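Local coordinates for protein endoglucanase (Clostridium thermocellum, PDB 2E4T) that hydrolyses internal beta-1,4-glucosidic bonds of cellulose and probably xyloglucan through its glycoside hydrolase family 44 catalytic module, at residues R255-S269 and N341-T353. Residues are numbered along the deposited sequence; the frame is centred on the assembly and turned at random.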
ATOM      1  N   ARG A 255      -2.189 -10.555  22.132  1.00  8.72           N
ATOM      2  CA  ARG A 255      -1.176  -9.558  22.326  1.00  9.02           C
ATOM      3  C   ARG A 255      -1.605  -8.194  21.722  1.00  8.29           C
ATOM      4  O   ARG A 255      -1.169  -7.128  22.203  1.00 10.38           O
ATOM      5  CB  ARG A 255       0.165 -10.045  21.697  1.00 10.58           C
ATOM      6  CG  ARG A 255       1.404  -9.302  22.166  1.00 11.36           C
ATOM      7  CD  ARG A 255       2.644  -9.991  21.682  1.00 11.68           C
ATOM      8  NE  ARG A 255       2.928  -9.793  20.240  1.00  9.69           N
ATOM      9  CZ  ARG A 255       3.836  -8.992  19.706  1.00  9.12           C
ATOM     10  NH1 ARG A 255       4.563  -8.161  20.458  1.00 10.83           N
ATOM     11  NH2 ARG A 255       4.044  -9.048  18.394  1.00 11.23           N
ATOM     12  N   TRP A 256      -2.336  -8.251  20.615  1.00  7.33           N
ATOM     13  CA  TRP A 256      -2.837  -7.059  19.924  1.00  6.93           C
ATOM     14  C   TRP A 256      -3.997  -7.470  19.040  1.00  6.41           C
ATOM     15  O   TRP A 256      -4.200  -8.687  18.743  1.00  6.55           O
ATOM     16  CB  TRP A 256      -1.778  -6.282  19.152  1.00  6.75           C
ATOM     17  CG  TRP A 256      -0.976  -6.968  18.097  1.00  6.46           C
ATOM     18  CD1 TRP A 256      -0.790  -8.330  17.871  1.00  6.92           C
ATOM     19  CD2 TRP A 256      -0.126  -6.301  17.149  1.00  6.12           C
ATOM     20  NE1 TRP A 256       0.131  -8.519  16.855  1.00  6.88           N
ATOM     21  CE2 TRP A 256       0.538  -7.299  16.395  1.00  6.59           C
ATOM     22  CE3 TRP A 256       0.135  -4.950  16.891  1.00  6.75           C
ATOM     23  CZ2 TRP A 256       1.458  -6.976  15.409  1.00  7.12           C
ATOM     24  CZ3 TRP A 256       1.049  -4.635  15.921  1.00  7.63           C
ATOM     25  CH2 TRP A 256       1.703  -5.644  15.182  1.00  7.74           C
ATOM     26  N   PHE A 257      -4.754  -6.480  18.586  1.00  6.07           N
ATOM     27  CA  PHE A 257      -5.901  -6.690  17.713  1.00  6.46           C
ATOM     28  C   PHE A 257      -5.505  -7.409  16.429  1.00  5.44           C
ATOM     29  O   PHE A 257      -6.304  -8.244  15.935  1.00  6.15           O
ATOM     30  CB  PHE A 257      -6.644  -5.377  17.430  1.00  6.48           C
ATOM     31  CG  PHE A 257      -7.776  -5.586  16.491  1.00  6.26           C
ATOM     32  CD1 PHE A 257      -8.974  -6.131  16.915  1.00  6.51           C
ATOM     33  CD2 PHE A 257      -7.625  -5.255  15.141  1.00  6.86           C
ATOM     34  CE1 PHE A 257      -9.999  -6.417  16.010  1.00  7.46           C
ATOM     35  CE2 PHE A 257      -8.642  -5.528  14.229  1.00  7.65           C
ATOM     36  CZ  PHE A 257      -9.839  -6.108  14.660  1.00  7.84           C
ATOM     37  N   ILE A 258      -4.315  -7.159  15.877  1.00  5.98           N
ATOM     38  CA  ILE A 258      -3.905  -7.909  14.678  1.00  5.42           C
ATOM     39  C   ILE A 258      -4.064  -9.399  14.874  1.00  5.65           C
ATOM     40  O   ILE A 258      -4.568 -10.118  13.985  1.00  6.14           O
ATOM     41  CB  ILE A 258      -2.408  -7.591  14.391  1.00  5.93           C
ATOM     42  CG1 ILE A 258      -2.199  -6.104  14.025  1.00  6.02           C
ATOM     43  CG2 ILE A 258      -1.848  -8.526  13.336  1.00  6.47           C
ATOM     44  CD1 ILE A 258      -2.858  -5.661  12.736  1.00  7.32           C
ATOM     45  N   ASP A 259      -3.634  -9.928  16.046  1.00  5.95           N
ATOM     46  CA  ASP A 259      -3.738 -11.384  16.278  1.00  6.38           C
ATOM     47  C   ASP A 259      -5.175 -11.845  16.364  1.00  6.25           C
ATOM     48  O   ASP A 259      -5.523 -12.931  15.866  1.00  6.97           O
ATOM     49  CB  ASP A 259      -3.032 -11.741  17.588  1.00  6.49           C
ATOM     50  CG  ASP A 259      -1.509 -11.620  17.491  1.00  7.03           C
ATOM     51  OD1 ASP A 259      -0.975 -11.588  16.369  1.00  7.98           O
ATOM     52  OD2 ASP A 259      -0.876 -11.620  18.591  1.00  8.11           O
ATOM     53  N   TYR A 260      -6.026 -11.066  17.059  1.00  6.27           N
ATOM     54  CA  TYR A 260      -7.456 -11.385  17.148  1.00  6.41           C
ATOM     55  C   TYR A 260      -8.071 -11.444  15.740  1.00  6.10           C
ATOM     56  O   TYR A 260      -8.823 -12.376  15.397  1.00  6.44           O
ATOM     57  CB  TYR A 260      -8.151 -10.345  18.003  1.00  6.84           C
ATOM     58  CG  TYR A 260      -9.664 -10.459  18.040  1.00  6.86           C
ATOM     59  CD1 TYR A 260     -10.304 -11.147  19.074  1.00  7.54           C
ATOM     60  CD2 TYR A 260     -10.442  -9.820  17.096  1.00  6.94           C
ATOM     61  CE1 TYR A 260     -11.684 -11.197  19.158  1.00  8.04           C
ATOM     62  CE2 TYR A 260     -11.840  -9.867  17.163  1.00  8.09           C
ATOM     63  CZ  TYR A 260     -12.447 -10.546  18.207  1.00  7.92           C
ATOM     64  OH  TYR A 260     -13.834 -10.519  18.272  1.00  9.42           O
ATOM     65  N   TYR A 261      -7.766 -10.422  14.921  1.00  6.09           N
ATOM     66  CA  TYR A 261      -8.368 -10.387  13.578  1.00  5.70           C
ATOM     67  C   TYR A 261      -7.954 -11.594  12.774  1.00  5.58           C
ATOM     68  O   TYR A 261      -8.785 -12.277  12.152  1.00  6.07           O
ATOM     69  CB  TYR A 261      -7.920  -9.071  12.882  1.00  5.93           C
ATOM     70  CG  TYR A 261      -8.520  -8.862  11.549  1.00  5.71           C
ATOM     71  CD1 TYR A 261      -9.832  -8.414  11.413  1.00  6.32           C
ATOM     72  CD2 TYR A 261      -7.783  -9.090  10.370  1.00  5.97           C
ATOM     73  CE1 TYR A 261     -10.411  -8.179  10.179  1.00  6.21           C
ATOM     74  CE2 TYR A 261      -8.366  -8.841   9.124  1.00  6.26           C
ATOM     75  CZ  TYR A 261      -9.629  -8.359   9.021  1.00  6.19           C
ATOM     76  OH  TYR A 261     -10.122  -8.071   7.761  1.00  6.86           O
ATOM     77  N   LEU A 262      -6.651 -11.901  12.772  1.00  5.75           N
ATOM     78  CA  LEU A 262      -6.181 -13.070  12.017  1.00  5.87           C
ATOM     79  C   LEU A 262      -6.826 -14.352  12.550  1.00  6.25           C
ATOM     80  O   LEU A 262      -7.265 -15.204  11.763  1.00  6.63           O
ATOM     81  CB  LEU A 262      -4.645 -13.147  12.118  1.00  5.87           C
ATOM     82  CG  LEU A 262      -3.913 -12.059  11.340  1.00  6.12           C
ATOM     83  CD1 LEU A 262      -2.477 -11.989  11.840  1.00  6.69           C
ATOM     84  CD2 LEU A 262      -3.966 -12.317   9.837  1.00  6.80           C
ATOM     85  N   ASP A 263      -6.848 -14.514  13.881  1.00  6.30           N
ATOM     86  CA  ASP A 263      -7.339 -15.740  14.474  1.00  6.60           C
ATOM     87  C   ASP A 263      -8.842 -15.912  14.159  1.00  6.80           C
ATOM     88  O   ASP A 263      -9.286 -17.044  13.830  1.00  7.35           O
ATOM     89  CB  ASP A 263      -7.120 -15.699  15.987  1.00  7.64           C
ATOM     90  CG  ASP A 263      -7.357 -17.032  16.669  1.00  8.19           C
ATOM     91  OD1 ASP A 263      -6.914 -18.068  16.164  1.00 10.29           O
ATOM     92  OD2 ASP A 263      -7.894 -17.037  17.792  1.00 10.88           O
ATOM     93  N   LYS A 264      -9.610 -14.857  14.319  1.00  6.72           N
ATOM     94  CA  LYS A 264     -11.047 -14.949  14.066  1.00  7.33           C
ATOM     95  C   LYS A 264     -11.353 -15.149  12.578  1.00  6.84           C
ATOM     96  O   LYS A 264     -12.317 -15.879  12.214  1.00  7.30           O
ATOM     97  CB  LYS A 264     -11.798 -13.764  14.657  1.00  7.85           C
ATOM     98  CG  LYS A 264     -11.706 -13.642  16.167  1.00  8.84           C
ATOM     99  CD  LYS A 264     -12.093 -14.908  16.946  1.00 11.40           C
ATOM    100  CE  LYS A 264     -12.003 -14.676  18.454  1.00 13.00           C
ATOM    101  NZ  LYS A 264     -12.202 -15.973  19.213  1.00 17.04           N
ATOM    102  N   MET A 265     -10.578 -14.500  11.696  1.00  6.61           N
ATOM    103  CA  MET A 265     -10.815 -14.755  10.259  1.00  6.73           C
ATOM    104  C   MET A 265     -10.404 -16.199   9.891  1.00  6.55           C
ATOM    105  O   MET A 265     -11.064 -16.810   9.061  1.00  7.29           O
ATOM    106  CB  MET A 265     -10.058 -13.735   9.398  1.00  6.58           C
ATOM    107  CG  MET A 265     -10.620 -12.297   9.558  1.00  6.60           C
ATOM    108  SD  MET A 265     -12.372 -12.103   9.216  1.00  7.72           S
ATOM    109  CE  MET A 265     -12.397 -12.384   7.430  1.00 10.20           C
ATOM    110  N   LYS A 266      -9.352 -16.732  10.513  1.00  6.67           N
ATOM    111  CA  LYS A 266      -8.981 -18.131  10.266  1.00  7.44           C
ATOM    112  C   LYS A 266     -10.105 -19.054  10.779  1.00  7.41           C
ATOM    113  O   LYS A 266     -10.481 -20.003  10.096  1.00  8.10           O
ATOM    114  CB  LYS A 266      -7.662 -18.476  10.943  1.00  8.09           C
ATOM    115  CG  LYS A 266      -7.303 -19.951  10.671  1.00 11.28           C
ATOM    116  CD  LYS A 266      -5.903 -20.339  10.877  1.00 14.25           C
ATOM    117  CE  LYS A 266      -5.651 -21.727  10.243  1.00 16.91           C
ATOM    118  NZ  LYS A 266      -6.381 -22.758  11.003  1.00 17.13           N
ATOM    119  N   LYS A 267     -10.623 -18.785  11.985  1.00  7.64           N
ATOM    120  CA  LYS A 267     -11.673 -19.626  12.550  1.00  8.44           C
ATOM    121  C   LYS A 267     -12.884 -19.629  11.607  1.00  7.84           C
ATOM    122  O   LYS A 267     -13.490 -20.678  11.342  1.00  8.41           O
ATOM    123  CB  LYS A 267     -12.052 -19.105  13.949  1.00  9.91           C
ATOM    124  CG  LYS A 267     -13.240 -19.740  14.647  1.00 12.93           C
ATOM    125  CD  LYS A 267     -13.526 -19.153  16.040  1.00 15.11           C
ATOM    126  CE  LYS A 267     -14.554 -19.972  16.782  1.00 17.40           C
ATOM    127  NZ  LYS A 267     -15.920 -19.596  16.303  1.00 27.45           N
ATOM    128  N   ALA A 268     -13.296 -18.424  11.152  1.00  7.68           N
ATOM    129  CA  ALA A 268     -14.434 -18.340  10.274  1.00  7.75           C
ATOM    130  C   ALA A 268     -14.169 -19.080   8.982  1.00  7.32           C
ATOM    131  O   ALA A 268     -15.084 -19.734   8.411  1.00  8.57           O
ATOM    132  CB  ALA A 268     -14.792 -16.887   9.973  1.00  8.63           C
ATOM    133  N   SER A 269     -12.954 -18.963   8.416  1.00  7.26           N
ATOM    134  CA  SER A 269     -12.602 -19.667   7.186  1.00  7.24           C
ATOM    135  C   SER A 269     -12.634 -21.194   7.414  1.00  7.72           C
ATOM    136  O   SER A 269     -13.105 -21.924   6.532  1.00  8.76           O
ATOM    137  CB  SER A 269     -11.192 -19.243   6.772  1.00  7.51           C
ATOM    138  OG  SER A 269     -11.194 -17.825   6.464  1.00  7.66           O
ATOM    139  N   ASN A 341       6.948  -8.085  12.925  1.00  6.20           N
ATOM    140  CA  ASN A 341       5.879  -8.338  13.903  1.00  6.29           C
ATOM    141  C   ASN A 341       4.562  -8.728  13.205  1.00  5.99           C
ATOM    142  O   ASN A 341       3.871  -9.660  13.651  1.00  6.70           O
ATOM    143  CB  ASN A 341       5.716  -7.183  14.883  1.00  7.01           C
ATOM    144  CG  ASN A 341       6.675  -7.331  16.034  1.00  7.33           C
ATOM    145  OD1 ASN A 341       6.313  -7.922  17.060  1.00  9.24           O
ATOM    146  ND2 ASN A 341       7.900  -6.871  15.903  1.00  7.84           N
ATOM    147  N   LEU A 342       4.199  -7.998  12.137  1.00  5.87           N
ATOM    148  CA  LEU A 342       2.973  -8.347  11.407  1.00  5.99           C
ATOM    149  C   LEU A 342       3.111  -9.750  10.793  1.00  5.73           C
ATOM    150  O   LEU A 342       2.171 -10.562  10.825  1.00  6.52           O
ATOM    151  CB  LEU A 342       2.682  -7.297  10.334  1.00  5.82           C
ATOM    152  CG  LEU A 342       2.287  -5.928  10.887  1.00  5.71           C
ATOM    153  CD1 LEU A 342       2.339  -4.864   9.779  1.00  6.88           C
ATOM    154  CD2 LEU A 342       0.869  -5.973  11.524  1.00  6.97           C
ATOM    155  N   LEU A 343       4.273 -10.016  10.167  1.00  6.14           N
ATOM    156  CA  LEU A 343       4.473 -11.305   9.502  1.00  6.65           C
ATOM    157  C   LEU A 343       4.497 -12.473  10.532  1.00  6.94           C
ATOM    158  O   LEU A 343       3.996 -13.564  10.231  1.00  7.52           O
ATOM    159  CB  LEU A 343       5.741 -11.288   8.671  1.00  7.83           C
ATOM    160  CG  LEU A 343       5.655 -10.355   7.456  1.00  8.22           C
ATOM    161  CD1 LEU A 343       7.052 -10.090   6.914  1.00 10.29           C
ATOM    162  CD2 LEU A 343       4.747 -10.913   6.366  1.00  9.90           C
ATOM    163  N   ASP A 344       5.074 -12.220  11.702  1.00  6.91           N
ATOM    164  CA  ASP A 344       5.088 -13.237  12.778  1.00  7.93           C
ATOM    165  C   ASP A 344       3.679 -13.523  13.251  1.00  7.21           C
ATOM    166  O   ASP A 344       3.302 -14.669  13.526  1.00  7.81           O
ATOM    167  CB  ASP A 344       5.962 -12.751  13.923  1.00  9.45           C
ATOM    168  CG  ASP A 344       5.907 -13.603  15.195  0.50  8.41           C
ATOM    169  OD1 ASP A 344       6.555 -14.620  15.147  0.50 11.85           O
ATOM    170  OD2 ASP A 344       5.259 -13.265  16.221  0.50 10.58           O
ATOM    171  N   SER A 345       2.835 -12.481  13.351  1.00  6.80           N
ATOM    172  CA  SER A 345       1.443 -12.697  13.685  1.00  6.73           C
ATOM    173  C   SER A 345       0.718 -13.525  12.652  1.00  6.40           C
ATOM    174  O   SER A 345      -0.068 -14.423  13.007  1.00  7.17           O
ATOM    175  CB  SER A 345       0.754 -11.334  13.909  1.00  6.81           C
ATOM    176  OG  SER A 345       1.158 -10.774  15.128  1.00  8.74           O
ATOM    177  N   ILE A 346       0.964 -13.246  11.365  1.00  6.51           N
ATOM    178  CA  ILE A 346       0.407 -14.073  10.315  1.00  6.37           C
ATOM    179  C   ILE A 346       0.827 -15.545  10.487  1.00  6.87           C
ATOM    180  O   ILE A 346      -0.006 -16.466  10.416  1.00  7.28           O
ATOM    181  CB  ILE A 346       0.783 -13.537   8.937  1.00  6.81           C
ATOM    182  CG1 ILE A 346      -0.034 -12.251   8.640  1.00  6.95           C
ATOM    183  CG2 ILE A 346       0.565 -14.597   7.866  1.00  7.57           C
ATOM    184  CD1 ILE A 346       0.501 -11.449   7.471  1.00  7.56           C
ATOM    185  N   GLU A 347       2.138 -15.760  10.725  1.00  7.25           N
ATOM    186  CA  GLU A 347       2.625 -17.155  10.853  1.00  8.73           C
ATOM    187  C   GLU A 347       1.959 -17.875  12.025  1.00  8.24           C
ATOM    188  O   GLU A 347       1.708 -19.073  11.951  1.00 10.56           O
ATOM    189  CB  GLU A 347       4.151 -17.150  11.031  1.00  9.51           C
ATOM    190  CG  GLU A 347       4.867 -16.728   9.813  1.00 15.72           C
ATOM    191  CD  GLU A 347       6.394 -16.650   9.981  1.00 21.17           C
ATOM    192  OE1 GLU A 347       6.913 -16.527  11.128  1.00 28.95           O
ATOM    193  OE2 GLU A 347       7.097 -16.697   8.933  1.00 30.43           O
ATOM    194  N   LYS A 348       1.684 -17.143  13.110  1.00  8.23           N
ATOM    195  CA  LYS A 348       1.125 -17.765  14.295  1.00  9.19           C
ATOM    196  C   LYS A 348      -0.376 -17.992  14.181  1.00  9.07           C
ATOM    197  O   LYS A 348      -0.884 -18.997  14.694  1.00 12.74           O
ATOM    198  CB  LYS A 348       1.421 -16.877  15.537  1.00 10.04           C
ATOM    199  CG  LYS A 348       2.891 -16.920  16.004  1.00 14.32           C
ATOM    200  CD  LYS A 348       3.205 -15.905  17.100  1.00 15.96           C
ATOM    201  CE  LYS A 348       4.617 -16.173  17.644  1.00 17.84           C
ATOM    202  NZ  LYS A 348       5.139 -15.008  18.368  1.00 18.90           N
ATOM    203  N   TYR A 349      -1.111 -17.043  13.579  1.00  7.68           N
ATOM    204  CA  TYR A 349      -2.564 -17.050  13.645  1.00  7.85           C
ATOM    205  C   TYR A 349      -3.281 -17.310  12.319  1.00  8.38           C
ATOM    206  O   TYR A 349      -4.435 -17.775  12.340  1.00  9.44           O
ATOM    207  CB  TYR A 349      -3.085 -15.780  14.279  1.00  8.53           C
ATOM    208  CG  TYR A 349      -2.778 -15.716  15.756  1.00  8.26           C
ATOM    209  CD1 TYR A 349      -1.749 -14.934  16.272  1.00  9.04           C
ATOM    210  CD2 TYR A 349      -3.558 -16.471  16.681  1.00  9.78           C
ATOM    211  CE1 TYR A 349      -1.469 -14.924  17.636  1.00 10.74           C
ATOM    212  CE2 TYR A 349      -3.270 -16.456  18.042  1.00 12.16           C
ATOM    213  CZ  TYR A 349      -2.248 -15.644  18.516  1.00 11.20           C
ATOM    214  OH  TYR A 349      -2.012 -15.650  19.854  1.00 14.68           O
ATOM    215  N   TYR A 350      -2.672 -17.015  11.162  1.00  7.95           N
ATOM    216  CA  TYR A 350      -3.338 -17.371   9.914  1.00  7.32           C
ATOM    217  C   TYR A 350      -2.296 -17.545   8.815  1.00  7.25           C
ATOM    218  O   TYR A 350      -2.134 -16.693   7.892  1.00  6.90           O
ATOM    219  CB  TYR A 350      -4.420 -16.365   9.507  1.00  7.74           C
ATOM    220  CG  TYR A 350      -5.412 -16.878   8.480  1.00  7.48           C
ATOM    221  CD1 TYR A 350      -6.580 -16.171   8.222  1.00  8.04           C
ATOM    222  CD2 TYR A 350      -5.196 -18.067   7.803  1.00  7.83           C
ATOM    223  CE1 TYR A 350      -7.502 -16.623   7.307  1.00  9.20           C
ATOM    224  CE2 TYR A 350      -6.143 -18.560   6.908  1.00  8.87           C
ATOM    225  CZ  TYR A 350      -7.290 -17.841   6.636  1.00  9.11           C
ATOM    226  OH  TYR A 350      -8.229 -18.286   5.731  1.00 10.91           O
ATOM    227  N   PRO A 351      -1.521 -18.636   8.879  1.00  7.86           N
ATOM    228  CA  PRO A 351      -0.441 -18.843   7.914  1.00  8.47           C
ATOM    229  C   PRO A 351      -0.947 -18.752   6.489  1.00  7.66           C
ATOM    230  O   PRO A 351      -2.054 -19.198   6.164  1.00  8.38           O
ATOM    231  CB  PRO A 351       0.088 -20.267   8.230  1.00 11.12           C
ATOM    232  CG  PRO A 351      -0.333 -20.544   9.582  1.00 11.63           C
ATOM    233  CD  PRO A 351      -1.572 -19.699   9.895  1.00  9.38           C
ATOM    234  N   GLY A 352      -0.109 -18.179   5.608  1.00  8.26           N
ATOM    235  CA  GLY A 352      -0.487 -18.099   4.216  1.00  8.73           C
ATOM    236  C   GLY A 352      -1.203 -16.788   3.844  1.00  7.45           C
ATOM    237  O   GLY A 352      -1.401 -16.500   2.668  1.00  8.54           O
ATOM    238  N   THR A 353      -1.618 -16.019   4.852  1.00  6.38           N
ATOM    239  CA  THR A 353      -2.186 -14.698   4.606  1.00  5.87           C
ATOM    240  C   THR A 353      -1.076 -13.766   4.105  1.00  5.99           C
ATOM    241  O   THR A 353       0.051 -13.814   4.609  1.00  7.11           O
ATOM    242  CB  THR A 353      -2.830 -14.176   5.899  1.00  6.04           C
ATOM    243  OG1 THR A 353      -3.782 -15.148   6.357  1.00  6.52           O
ATOM    244  CG2 THR A 353      -3.533 -12.848   5.714  1.00  6.66           C
TER
HETATM  245  O   HOH W   1      -1.586 -13.019  20.765  1.00 12.20           O
HETATM  246  O   HOH W   2       3.498 -11.195  16.528  1.00 16.98           O
HETATM  247  O   HOH W   3      -5.409 -19.316  14.347  1.00 13.25           O
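Arg255 and Asn341 open the interface: Asn341 OD1 lies near the plane of the Arg255 guanidinium and takes a hydrogen bond of 2.9 Å from NH2 on a lone pair, while Arg255 NH1 forms a salt bridge with Asp334. At the N-cap, the Trp256 indole takes the cramped position between backbone N and carbonyl carbon (chi1 57°), which turns its N-H edge to the second helix. There NE1 donates to Ser345 OG at 3.0 Å. Ile258 meets CD2 of Leu342 through CD1, 3.9 Å away. Asp259 OD1 accepts a 2.6 Å bond from the same Ser345 OG, which meets it on the syn side. A water donates to that hydroxyl, so three partners grip this buried oxygen and fix its rotation. The carboxylate of Asp259 also lies against Tyr349, whose CE1 is 3.3 Å from Asp259 CG; a second water links Asp259 OD2 to Tyr349 OH. Leu262 packs its CB on Tyr349 CB at 3.7 Å and its methyls on Ile346 and Tyr350. One turn on, Lys266 lays CB over a face of the Tyr350 ring, 3.8 Å from its centroid, in a CH-pi contact, while NZ reaches Asp270. The axes of helices 257-269 and 341-349 approach to 9.1 Å and cross at -32°, as suits neighbouring outer helices of a TIM barrel, here preceding the adjacent parallel strands 279-284 and 354-360.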